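Local atomic coordinates of dinoflagellate luciferase (Lingulodinium polyedrum, PDB entry 1VPR), a protein that catalyses the oxidation of dinoflagellate luciferin by molecular oxygen with emission of blue light, this chain being the third of its three homologous luciferase domains. Residues Leu149-Pro160 and Val253-Phe263; Arg208-Asp219 and Pro310-Gln318. All blocks are in the same frame, centred on the assembly; numbering follows the deposited sequence.

Contact 1: residues Leu149-Pro160 and Val253-Phe263; sequences LPEPGYVPKTNP and VLPEEYRKIGF
The carboxylate of E257 reaches into the bend of the 149-160 loop, where four donors meet its two oxygens. OE2 turns its syn lone pair to the backbone N of K157 at 2.7 Å and its anti lone pair to the hydroxyl OH of Y154. OE1 repeats the pattern, with N of T158 on the syn side at 2.6 Å and the hydroxyl OG1 of T158 on the anti side. The E257 side chain curls back toward the loop through a bend at chi2 (73°), its first torsion setting CG anti to N. The Y154 ring stands almost perpendicular to the carboxylate, the planes 89° apart, and CE2 of Y154 lies 3.2 Å from C of E256. Four donors at two oxygens fix the rotation of the carboxylate and would be expected to favour its charged form. Beside it, CB of P160 packs on CD2 of Y258 at 3.7 Å, and a water joins the hydroxyls of T158 and Y258. At the other end the contact is apolar: L149 meets V253 tip to tip, while its side chain crosses that of F263 at about a right angle, CD2 of L149 3.6 Å from CE1 of F263. The P150 side chain crosses those of P255 and I261 obliquely, its CG 3.9 Å from CB of P255. The loop before strand 163-169 thus lies along the hairpin of strands 247-253 and 259-266 in the barrel of the catalytic domain, with L149 and I261 also touching helix 107-111, and P156 and L254 touching Q211 on strand 206-212.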
loop_
_atom_site.group_PDB
_atom_site.type_symbol
_atom_site.label_atom_id
_atom_site.label_comp_id
_atom_site.label_asym_id
_atom_site.label_seq_id
_atom_site.Cartn_x
_atom_site.Cartn_y
_atom_site.Cartn_z
ATOM N N LEU A 149 -4.345 2.502 -18.926
ATOM C CA LEU A 149 -3.122 2.629 -18.142
ATOM C C LEU A 149 -2.003 3.087 -19.068
ATOM O O LEU A 149 -1.782 2.493 -20.118
ATOM C CB LEU A 149 -2.733 1.286 -17.503
ATOM C CG LEU A 149 -1.475 1.319 -16.622
ATOM C CD1 LEU A 149 -1.764 2.103 -15.350
ATOM C CD2 LEU A 149 -1.039 -0.111 -16.287
ATOM N N PRO A 150 -1.286 4.159 -18.699
ATOM C CA PRO A 150 -0.202 4.600 -19.575
ATOM C C PRO A 150 0.894 3.553 -19.624
ATOM O O PRO A 150 1.067 2.786 -18.677
ATOM C CB PRO A 150 0.269 5.897 -18.925
ATOM C CG PRO A 150 -0.092 5.701 -17.451
ATOM C CD PRO A 150 -1.458 5.071 -17.554
ATOM N N GLU A 151 1.624 3.510 -20.737
ATOM C CA GLU A 151 2.717 2.563 -20.898
ATOM C C GLU A 151 3.924 3.138 -20.187
ATOM O O GLU A 151 3.995 4.350 -19.948
ATOM C CB GLU A 151 3.010 2.326 -22.382
ATOM C CG GLU A 151 1.827 1.665 -23.071
ATOM C CD GLU A 151 2.050 1.405 -24.551
ATOM O OE1 GLU A 151 2.972 2.005 -25.132
ATOM O OE2 GLU A 151 1.288 0.602 -25.127
ATOM N N PRO A 152 4.884 2.281 -19.825
ATOM C CA PRO A 152 6.068 2.790 -19.124
ATOM C C PRO A 152 7.139 3.320 -20.082
ATOM O O PRO A 152 7.043 3.138 -21.292
ATOM C CB PRO A 152 6.541 1.569 -18.345
ATOM C CG PRO A 152 6.251 0.444 -19.320
ATOM C CD PRO A 152 4.888 0.808 -19.894
ATOM N N GLY A 153 8.152 3.972 -19.530
ATOM C CA GLY A 153 9.231 4.497 -20.345
ATOM C C GLY A 153 9.772 5.779 -19.751
ATOM O O GLY A 153 10.975 5.999 -19.738
ATOM N N TYR A 154 8.881 6.627 -19.253
ATOM C CA TYR A 154 9.292 7.889 -18.659
ATOM C C TYR A 154 10.103 7.628 -17.388
ATOM O O TYR A 154 9.760 6.756 -16.593
ATOM C CB TYR A 154 8.070 8.736 -18.291
ATOM C CG TYR A 154 8.457 10.075 -17.746
ATOM C CD1 TYR A 154 8.964 11.059 -18.582
ATOM C CD2 TYR A 154 8.391 10.346 -16.385
ATOM C CE1 TYR A 154 9.406 12.277 -18.073
ATOM C CE2 TYR A 154 8.824 11.566 -15.871
ATOM C CZ TYR A 154 9.335 12.521 -16.716
ATOM O OH TYR A 154 9.801 13.707 -16.208
ATOM N N VAL A 155 11.176 8.385 -17.201
ATOM C CA VAL A 155 11.989 8.218 -16.006
ATOM C C VAL A 155 12.013 9.544 -15.265
ATOM O O VAL A 155 12.593 10.518 -15.745
ATOM C CB VAL A 155 13.444 7.803 -16.354
ATOM C CG1 VAL A 155 14.222 7.548 -15.064
ATOM C CG2 VAL A 155 13.445 6.559 -17.268
ATOM N N PRO A 156 11.363 9.614 -14.087
ATOM C CA PRO A 156 11.364 10.872 -13.345
ATOM C C PRO A 156 12.775 11.388 -13.181
ATOM O O PRO A 156 13.705 10.608 -12.938
ATOM C CB PRO A 156 10.701 10.488 -12.026
ATOM C CG PRO A 156 9.636 9.497 -12.510
ATOM C CD PRO A 156 10.485 8.621 -13.433
ATOM N N LYS A 157 12.940 12.697 -13.316
ATOM C CA LYS A 157 14.268 13.285 -13.220
ATOM C C LYS A 157 14.647 13.838 -11.851
ATOM O O LYS A 157 15.836 13.858 -11.486
ATOM C CB LYS A 157 14.421 14.418 -14.254
ATOM C CG LYS A 157 14.058 14.054 -15.690
ATOM C CD LYS A 157 14.838 12.853 -16.186
ATOM C CE LYS A 157 14.515 12.546 -17.652
ATOM N NZ LYS A 157 13.036 12.479 -17.916
ATOM N N THR A 158 13.668 14.296 -11.084
ATOM C CA THR A 158 13.991 14.871 -9.790
ATOM C C THR A 158 13.687 14.028 -8.550
ATOM O O THR A 158 13.865 14.518 -7.439
ATOM C CB THR A 158 13.295 16.245 -9.620
ATOM O OG1 THR A 158 11.877 16.062 -9.544
ATOM C CG2 THR A 158 13.609 17.153 -10.816
ATOM N N ASN A 159 13.238 12.782 -8.728
ATOM C CA ASN A 159 12.904 11.907 -7.595
ATOM C C ASN A 159 12.098 12.641 -6.523
ATOM O O ASN A 159 12.461 12.651 -5.339
ATOM C CB ASN A 159 14.191 11.361 -6.983
ATOM C CG ASN A 159 15.027 10.622 -7.984
ATOM O OD1 ASN A 159 14.510 9.845 -8.791
ATOM N ND2 ASN A 159 16.328 10.843 -7.941
ATOM N N PRO A 160 10.963 13.233 -6.916
ATOM C CA PRO A 160 10.102 13.983 -6.010
ATOM C C PRO A 160 9.413 13.213 -4.887
ATOM O O PRO A 160 8.981 13.819 -3.912
ATOM C CB PRO A 160 9.106 14.643 -6.969
ATOM C CG PRO A 160 8.954 13.605 -8.025
ATOM C CD PRO A 160 10.380 13.178 -8.269
ATOM N N VAL A 253 3.007 2.689 -12.383
ATOM C CA VAL A 253 3.659 3.199 -13.585
ATOM C C VAL A 253 4.006 4.647 -13.215
ATOM O O VAL A 253 3.244 5.315 -12.516
ATOM C CB VAL A 253 2.713 3.197 -14.813
ATOM C CG1 VAL A 253 3.499 3.697 -16.070
ATOM C CG2 VAL A 253 2.175 1.746 -15.050
ATOM N N LEU A 254 5.155 5.120 -13.668
ATOM C CA LEU A 254 5.603 6.487 -13.380
ATOM C C LEU A 254 5.750 7.158 -14.760
ATOM O O LEU A 254 6.845 7.349 -15.267
ATOM C CB LEU A 254 6.954 6.438 -12.641
ATOM C CG LEU A 254 7.000 6.156 -11.124
ATOM C CD1 LEU A 254 6.062 5.028 -10.727
ATOM C CD2 LEU A 254 8.428 5.814 -10.736
ATOM N N PRO A 255 4.623 7.564 -15.358
ATOM C CA PRO A 255 4.575 8.193 -16.679
ATOM C C PRO A 255 4.855 9.680 -16.722
ATOM O O PRO A 255 5.019 10.248 -17.810
ATOM C CB PRO A 255 3.144 7.912 -17.096
ATOM C CG PRO A 255 2.422 8.259 -15.779
ATOM C CD PRO A 255 3.275 7.537 -14.755
ATOM N N GLU A 256 4.906 10.304 -15.551
ATOM C CA GLU A 256 5.067 11.749 -15.457
ATOM C C GLU A 256 6.027 12.077 -14.351
ATOM O O GLU A 256 6.352 11.216 -13.547
ATOM C CB GLU A 256 3.729 12.376 -15.118
ATOM C CG GLU A 256 2.672 12.194 -16.164
ATOM C CD GLU A 256 1.284 12.489 -15.618
ATOM O OE1 GLU A 256 1.161 13.311 -14.688
ATOM O OE2 GLU A 256 0.315 11.898 -16.129
ATOM N N GLU A 257 6.451 13.334 -14.266
ATOM C CA GLU A 257 7.398 13.667 -13.220
ATOM C C GLU A 257 6.821 13.628 -11.811
ATOM O O GLU A 257 7.493 13.182 -10.880
ATOM C CB GLU A 257 8.006 15.046 -13.460
ATOM C CG GLU A 257 9.049 15.421 -12.433
ATOM C CD GLU A 257 10.360 14.666 -12.604
ATOM O OE1 GLU A 257 11.194 14.746 -11.676
ATOM O OE2 GLU A 257 10.565 14.006 -13.662
ATOM N N TYR A 258 5.582 14.079 -11.647
ATOM C CA TYR A 258 4.992 14.157 -10.321
ATOM C C TYR A 258 3.788 13.301 -10.024
ATOM O O TYR A 258 3.103 13.538 -9.033
ATOM C CB TYR A 258 4.649 15.609 -10.011
ATOM C CG TYR A 258 5.846 16.533 -10.088
ATOM C CD1 TYR A 258 6.083 17.309 -11.226
ATOM C CD2 TYR A 258 6.763 16.606 -9.039
ATOM C CE1 TYR A 258 7.216 18.143 -11.320
ATOM C CE2 TYR A 258 7.898 17.439 -9.122
ATOM C CZ TYR A 258 8.115 18.201 -10.269
ATOM O OH TYR A 258 9.224 19.015 -10.356
ATOM N N ARG A 259 3.518 12.314 -10.865
ATOM C CA ARG A 259 2.372 11.455 -10.641
ATOM C C ARG A 259 2.617 9.996 -10.971
ATOM O O ARG A 259 3.253 9.670 -11.963
ATOM C CB ARG A 259 1.146 11.949 -11.467
ATOM C CG ARG A 259 -0.074 11.061 -11.254
ATOM C CD ARG A 259 -1.377 11.644 -11.807
ATOM N NE ARG A 259 -1.298 11.876 -13.241
ATOM C CZ ARG A 259 -2.364 11.960 -14.027
ATOM N NH1 ARG A 259 -3.579 11.820 -13.508
ATOM N NH2 ARG A 259 -2.214 12.207 -15.321
ATOM N N LYS A 260 2.118 9.109 -10.125
ATOM C CA LYS A 260 2.210 7.679 -10.400
ATOM C C LYS A 260 0.789 7.221 -10.673
ATOM O O LYS A 260 -0.167 7.721 -10.057
ATOM C CB LYS A 260 2.713 6.880 -9.191
ATOM C CG LYS A 260 4.129 7.166 -8.756
ATOM C CD LYS A 260 4.515 6.105 -7.713
ATOM C CE LYS A 260 3.586 6.172 -6.476
ATOM N NZ LYS A 260 4.000 5.177 -5.464
ATOM N N ILE A 261 0.640 6.284 -11.591
ATOM C CA ILE A 261 -0.678 5.725 -11.924
ATOM C C ILE A 261 -0.542 4.209 -11.898
ATOM O O ILE A 261 0.389 3.640 -12.476
ATOM C CB ILE A 261 -1.163 6.171 -13.323
ATOM C CG1 ILE A 261 -1.292 7.691 -13.357
ATOM C CG2 ILE A 261 -2.532 5.526 -13.625
ATOM C CD1 ILE A 261 -1.667 8.245 -14.723
ATOM N N GLY A 262 -1.469 3.540 -11.233
ATOM C CA GLY A 262 -1.356 2.090 -11.140
ATOM C C GLY A 262 -2.667 1.407 -10.855
ATOM O O GLY A 262 -3.744 2.005 -10.957
ATOM N N PHE A 263 -2.593 0.146 -10.495
ATOM C CA PHE A 263 -3.803 -0.601 -10.198
ATOM C C PHE A 263 -3.379 -1.780 -9.358
ATOM O O PHE A 263 -2.199 -2.161 -9.376
ATOM C CB PHE A 263 -4.437 -1.128 -11.489
ATOM C CG PHE A 263 -3.570 -2.084 -12.224
ATOM C CD1 PHE A 263 -2.548 -1.619 -13.064
ATOM C CD2 PHE A 263 -3.733 -3.457 -12.053
ATOM C CE1 PHE A 263 -1.714 -2.512 -13.718
ATOM C CE2 PHE A 263 -2.891 -4.361 -12.707
ATOM C CZ PHE A 263 -1.896 -3.896 -13.531
HETATM O O HOH W 1 11.080 18.211 -8.275
#

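Contact 2: residues Arg208-Asp219 and Pro310-Gln318; sequences RINQFGDVCTVD and PESDPIPLQ
R208, N210, T217 and D219 face the 310-318 segment from a beta hairpin of the calycin-type barrel, whose strands 206-212 and 215-219 are joined by a type II' turn from F212 to V215. Two firm hydrogen bonds run from side chains to the loop backbone. NH2 of R208 meets O of P310 at 2.9 Å, with the oxygen in the guanidinium plane; the R208 side chain is extended from CG to NE, which carries the group past P310. ND2 of N210 donates to O of S312 at 2.8 Å from above the carbonyl plane. NE and NH1 of R208 bond to the carbonyls of G68 and K70, and an alanine here would probably leave these and the P310 carbonyl without their shared donor. Among hydroxyls and charges, OG of S312 is hydrogen-bonded to OE1 of E7 and lies 2.8 Å from OD2 of D219, a second acceptor within reach of its one proton, while OD1 of D219 forms a salt bridge with K229. Packing comes mainly from prolines: CB of P310 sits 3.4 Å from O of I209, and the side chains of P314 and N210 cross at about a right angle, CG of P314 3.7 Å from OD1 of N210. CG1 of V215 and CD1 of L317 meet more loosely at 4.3 Å. T217 OG1 bonds to the hydroxyl of T231 and accepts a weak hydrogen bond from N of I315, 3.4 Å away.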
loop_
_atom_site.group_PDB
_atom_site.type_symbol
_atom_site.label_atom_id
_atom_site.label_comp_id
_atom_site.label_asym_id
_atom_site.label_seq_id
_atom_site.Cartn_x
_atom_site.Cartn_y
_atom_site.Cartn_z
ATOM N N ARG A 208 7.684 5.951 3.601
ATOM C CA ARG A 208 9.093 6.332 3.468
ATOM C C ARG A 208 9.408 5.819 2.065
ATOM O O ARG A 208 9.211 4.639 1.765
ATOM C CB ARG A 208 9.970 5.616 4.494
ATOM C CG ARG A 208 9.710 6.019 5.945
ATOM C CD ARG A 208 10.580 5.194 6.932
ATOM N NE ARG A 208 10.262 5.466 8.344
ATOM C CZ ARG A 208 10.880 6.356 9.127
ATOM N NH1 ARG A 208 10.483 6.505 10.391
ATOM N NH2 ARG A 208 11.902 7.083 8.678
ATOM N N ILE A 209 9.880 6.693 1.186
ATOM C CA ILE A 209 10.135 6.281 -0.184
ATOM C C ILE A 209 11.547 6.604 -0.610
ATOM O O ILE A 209 12.052 7.710 -0.372
ATOM C CB ILE A 209 9.175 7.016 -1.156
ATOM C CG1 ILE A 209 7.733 6.700 -0.807
ATOM C CG2 ILE A 209 9.461 6.618 -2.618
ATOM C CD1 ILE A 209 6.718 7.594 -1.593
ATOM N N ASN A 210 12.187 5.629 -1.225
ATOM C CA ASN A 210 13.511 5.808 -1.776
ATOM C C ASN A 210 13.137 5.771 -3.239
ATOM O O ASN A 210 12.533 4.789 -3.695
ATOM C CB ASN A 210 14.412 4.612 -1.471
ATOM C CG ASN A 210 15.190 4.791 -0.188
ATOM O OD1 ASN A 210 16.259 5.413 -0.181
ATOM N ND2 ASN A 210 14.652 4.268 0.907
ATOM N N GLN A 211 13.473 6.817 -3.977
ATOM C CA GLN A 211 13.147 6.839 -5.398
ATOM C C GLN A 211 14.374 7.140 -6.238
ATOM O O GLN A 211 15.105 8.086 -5.949
ATOM C CB GLN A 211 12.062 7.884 -5.701
ATOM C CG GLN A 211 11.916 8.157 -7.230
ATOM C CD GLN A 211 10.790 9.110 -7.601
ATOM O OE1 GLN A 211 10.467 10.038 -6.861
ATOM N NE2 GLN A 211 10.196 8.897 -8.774
ATOM N N PHE A 212 14.618 6.311 -7.255
ATOM C CA PHE A 212 15.732 6.551 -8.161
ATOM C C PHE A 212 15.138 6.398 -9.570
ATOM O O PHE A 212 15.093 5.302 -10.118
ATOM C CB PHE A 212 16.850 5.529 -7.957
ATOM C CG PHE A 212 18.084 5.817 -8.800
ATOM C CD1 PHE A 212 19.026 6.764 -8.389
ATOM C CD2 PHE A 212 18.303 5.130 -10.009
ATOM C CE1 PHE A 212 20.176 7.025 -9.165
ATOM C CE2 PHE A 212 19.442 5.382 -10.784
ATOM C CZ PHE A 212 20.377 6.329 -10.355
ATOM N N GLY A 213 14.665 7.495 -10.139
ATOM C CA GLY A 213 14.066 7.419 -11.464
ATOM C C GLY A 213 12.768 6.622 -11.441
ATOM O O GLY A 213 11.818 6.979 -10.736
ATOM N N ASP A 214 12.746 5.517 -12.177
ATOM C CA ASP A 214 11.561 4.676 -12.258
ATOM C C ASP A 214 11.571 3.467 -11.312
ATOM O O ASP A 214 10.740 2.552 -11.450
ATOM C CB ASP A 214 11.368 4.204 -13.705
ATOM C CG ASP A 214 12.584 3.473 -14.246
ATOM O OD1 ASP A 214 12.544 2.994 -15.395
ATOM O OD2 ASP A 214 13.593 3.372 -13.526
ATOM N N VAL A 215 12.514 3.450 -10.370
ATOM C CA VAL A 215 12.604 2.354 -9.384
ATOM C C VAL A 215 12.474 2.960 -7.997
ATOM O O VAL A 215 13.122 3.962 -7.678
ATOM C CB VAL A 215 13.949 1.597 -9.498
ATOM C CG1 VAL A 215 14.128 0.640 -8.315
ATOM C CG2 VAL A 215 13.980 0.812 -10.808
ATOM N N CYS A 216 11.604 2.382 -7.174
ATOM C CA CYS A 216 11.403 2.878 -5.819
ATOM C C CYS A 216 11.345 1.767 -4.790
ATOM O O CYS A 216 10.919 0.661 -5.101
ATOM C CB CYS A 216 10.062 3.586 -5.688
ATOM S SG CYS A 216 9.847 5.124 -6.563
ATOM N N THR A 217 11.740 2.082 -3.563
ATOM C CA THR A 217 11.587 1.156 -2.437
ATOM C C THR A 217 10.629 1.929 -1.528
ATOM O O THR A 217 10.825 3.120 -1.270
ATOM C CB THR A 217 12.877 0.900 -1.705
ATOM O OG1 THR A 217 13.722 0.096 -2.535
ATOM C CG2 THR A 217 12.595 0.145 -0.382
ATOM N N VAL A 218 9.574 1.271 -1.059
ATOM C CA VAL A 218 8.573 1.927 -0.240
ATOM C C VAL A 218 8.327 1.204 1.086
ATOM O O VAL A 218 8.096 -0.005 1.114
ATOM C CB VAL A 218 7.204 2.031 -1.009
ATOM C CG1 VAL A 218 6.139 2.713 -0.142
ATOM C CG2 VAL A 218 7.392 2.803 -2.307
ATOM N N ASP A 219 8.416 1.953 2.175
ATOM C CA ASP A 219 8.142 1.424 3.504
ATOM C C ASP A 219 6.724 1.905 3.759
ATOM O O ASP A 219 6.442 3.112 3.663
ATOM C CB ASP A 219 9.119 2.011 4.532
ATOM C CG ASP A 219 10.559 1.632 4.220
ATOM O OD1 ASP A 219 10.959 0.503 4.533
ATOM O OD2 ASP A 219 11.299 2.438 3.618
ATOM N N PRO A 310 14.151 9.592 3.533
ATOM C CA PRO A 310 13.260 8.535 4.020
ATOM C C PRO A 310 13.826 7.883 5.287
ATOM O O PRO A 310 13.088 7.238 6.046
ATOM C CB PRO A 310 13.222 7.560 2.848
ATOM C CG PRO A 310 14.628 7.679 2.287
ATOM C CD PRO A 310 14.790 9.193 2.268
ATOM N N GLU A 311 15.128 8.066 5.511
ATOM C CA GLU A 311 15.814 7.462 6.667
ATOM C C GLU A 311 15.502 5.966 6.694
ATOM O O GLU A 311 15.109 5.399 7.720
ATOM C CB GLU A 311 15.365 8.141 7.970
ATOM C CG GLU A 311 15.918 9.566 8.102
ATOM C CD GLU A 311 15.765 10.143 9.504
ATOM O OE1 GLU A 311 14.747 10.803 9.785
ATOM O OE2 GLU A 311 16.667 9.924 10.338
ATOM N N SER A 312 15.671 5.339 5.538
ATOM C CA SER A 312 15.395 3.922 5.368
ATOM C C SER A 312 16.135 3.521 4.104
ATOM O O SER A 312 16.231 4.314 3.160
ATOM C CB SER A 312 13.891 3.724 5.206
ATOM O OG SER A 312 13.560 2.345 5.302
ATOM N N ASP A 313 16.668 2.308 4.074
ATOM C CA ASP A 313 17.438 1.856 2.912
ATOM C C ASP A 313 16.675 1.095 1.836
ATOM O O ASP A 313 15.701 0.430 2.115
ATOM C CB ASP A 313 18.577 0.952 3.369
ATOM C CG ASP A 313 19.570 1.667 4.260
ATOM O OD1 ASP A 313 20.152 0.983 5.137
ATOM O OD2 ASP A 313 19.773 2.890 4.081
ATOM N N PRO A 314 17.127 1.188 0.583
ATOM C CA PRO A 314 16.461 0.464 -0.507
ATOM C C PRO A 314 16.738 -1.033 -0.314
ATOM O O PRO A 314 17.617 -1.413 0.471
ATOM C CB PRO A 314 17.198 0.945 -1.759
ATOM C CG PRO A 314 17.731 2.289 -1.381
ATOM C CD PRO A 314 18.139 2.132 0.068
ATOM N N ILE A 315 15.995 -1.881 -1.016
ATOM C CA ILE A 315 16.267 -3.315 -0.991
ATOM C C ILE A 315 16.318 -3.675 -2.488
ATOM O O ILE A 315 15.841 -2.891 -3.339
ATOM C CB ILE A 315 15.192 -4.136 -0.237
ATOM C CG1 ILE A 315 13.792 -3.815 -0.760
ATOM C CG2 ILE A 315 15.278 -3.846 1.262
ATOM C CD1 ILE A 315 12.732 -4.842 -0.314
ATOM N N PRO A 316 16.917 -4.828 -2.833
ATOM C CA PRO A 316 17.045 -5.276 -4.227
ATOM C C PRO A 316 15.764 -5.265 -5.035
ATOM O O PRO A 316 14.664 -5.458 -4.503
ATOM C CB PRO A 316 17.614 -6.677 -4.087
ATOM C CG PRO A 316 18.490 -6.543 -2.851
ATOM C CD PRO A 316 17.583 -5.775 -1.917
ATOM N N LEU A 317 15.916 -5.059 -6.335
ATOM C CA LEU A 317 14.769 -5.011 -7.248
ATOM C C LEU A 317 14.182 -6.396 -7.525
ATOM O O LEU A 317 14.897 -7.393 -7.518
ATOM C CB LEU A 317 15.213 -4.384 -8.564
ATOM C CG LEU A 317 14.205 -4.264 -9.710
ATOM C CD1 LEU A 317 13.013 -3.391 -9.287
ATOM C CD2 LEU A 317 14.944 -3.651 -10.929
ATOM N N GLN A 318 12.876 -6.437 -7.788
ATOM C CA GLN A 318 12.179 -7.683 -8.093
ATOM C C GLN A 318 10.885 -7.333 -8.791
ATOM O O GLN A 318 10.497 -6.154 -8.874
ATOM C CB GLN A 318 11.826 -8.440 -6.797
ATOM C CG GLN A 318 10.922 -7.675 -5.838
ATOM C CD GLN A 318 9.459 -7.682 -6.238
ATOM O OE1 GLN A 318 8.912 -8.723 -6.581
ATOM N NE2 GLN A 318 8.803 -6.517 -6.155
HETATM O O HOH W 2 13.010 8.500 10.790
#

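From the N terminus, the loop after helix 120-126 supplies 149-160, strands 206-212 and 215-219 supply the hairpin 208-219, then come 253-263 and, after strand 297-307, the loop 310-318. Contact 1 closes a loop of 92 residues and contact 2 one of 90; their segments alternate, so the two closures cross. Contact 1 ties the entry to strand 163-169 to the hairpin of strands 247-253 and 259-266, whereas contact 2 lays the exit from strand 297-307 against another hairpin of the same sheet. Their centres lie about 15 Å apart, and OD1 of N159 joins them by a probable hydrogen bond of 2.7 Å to N of G213.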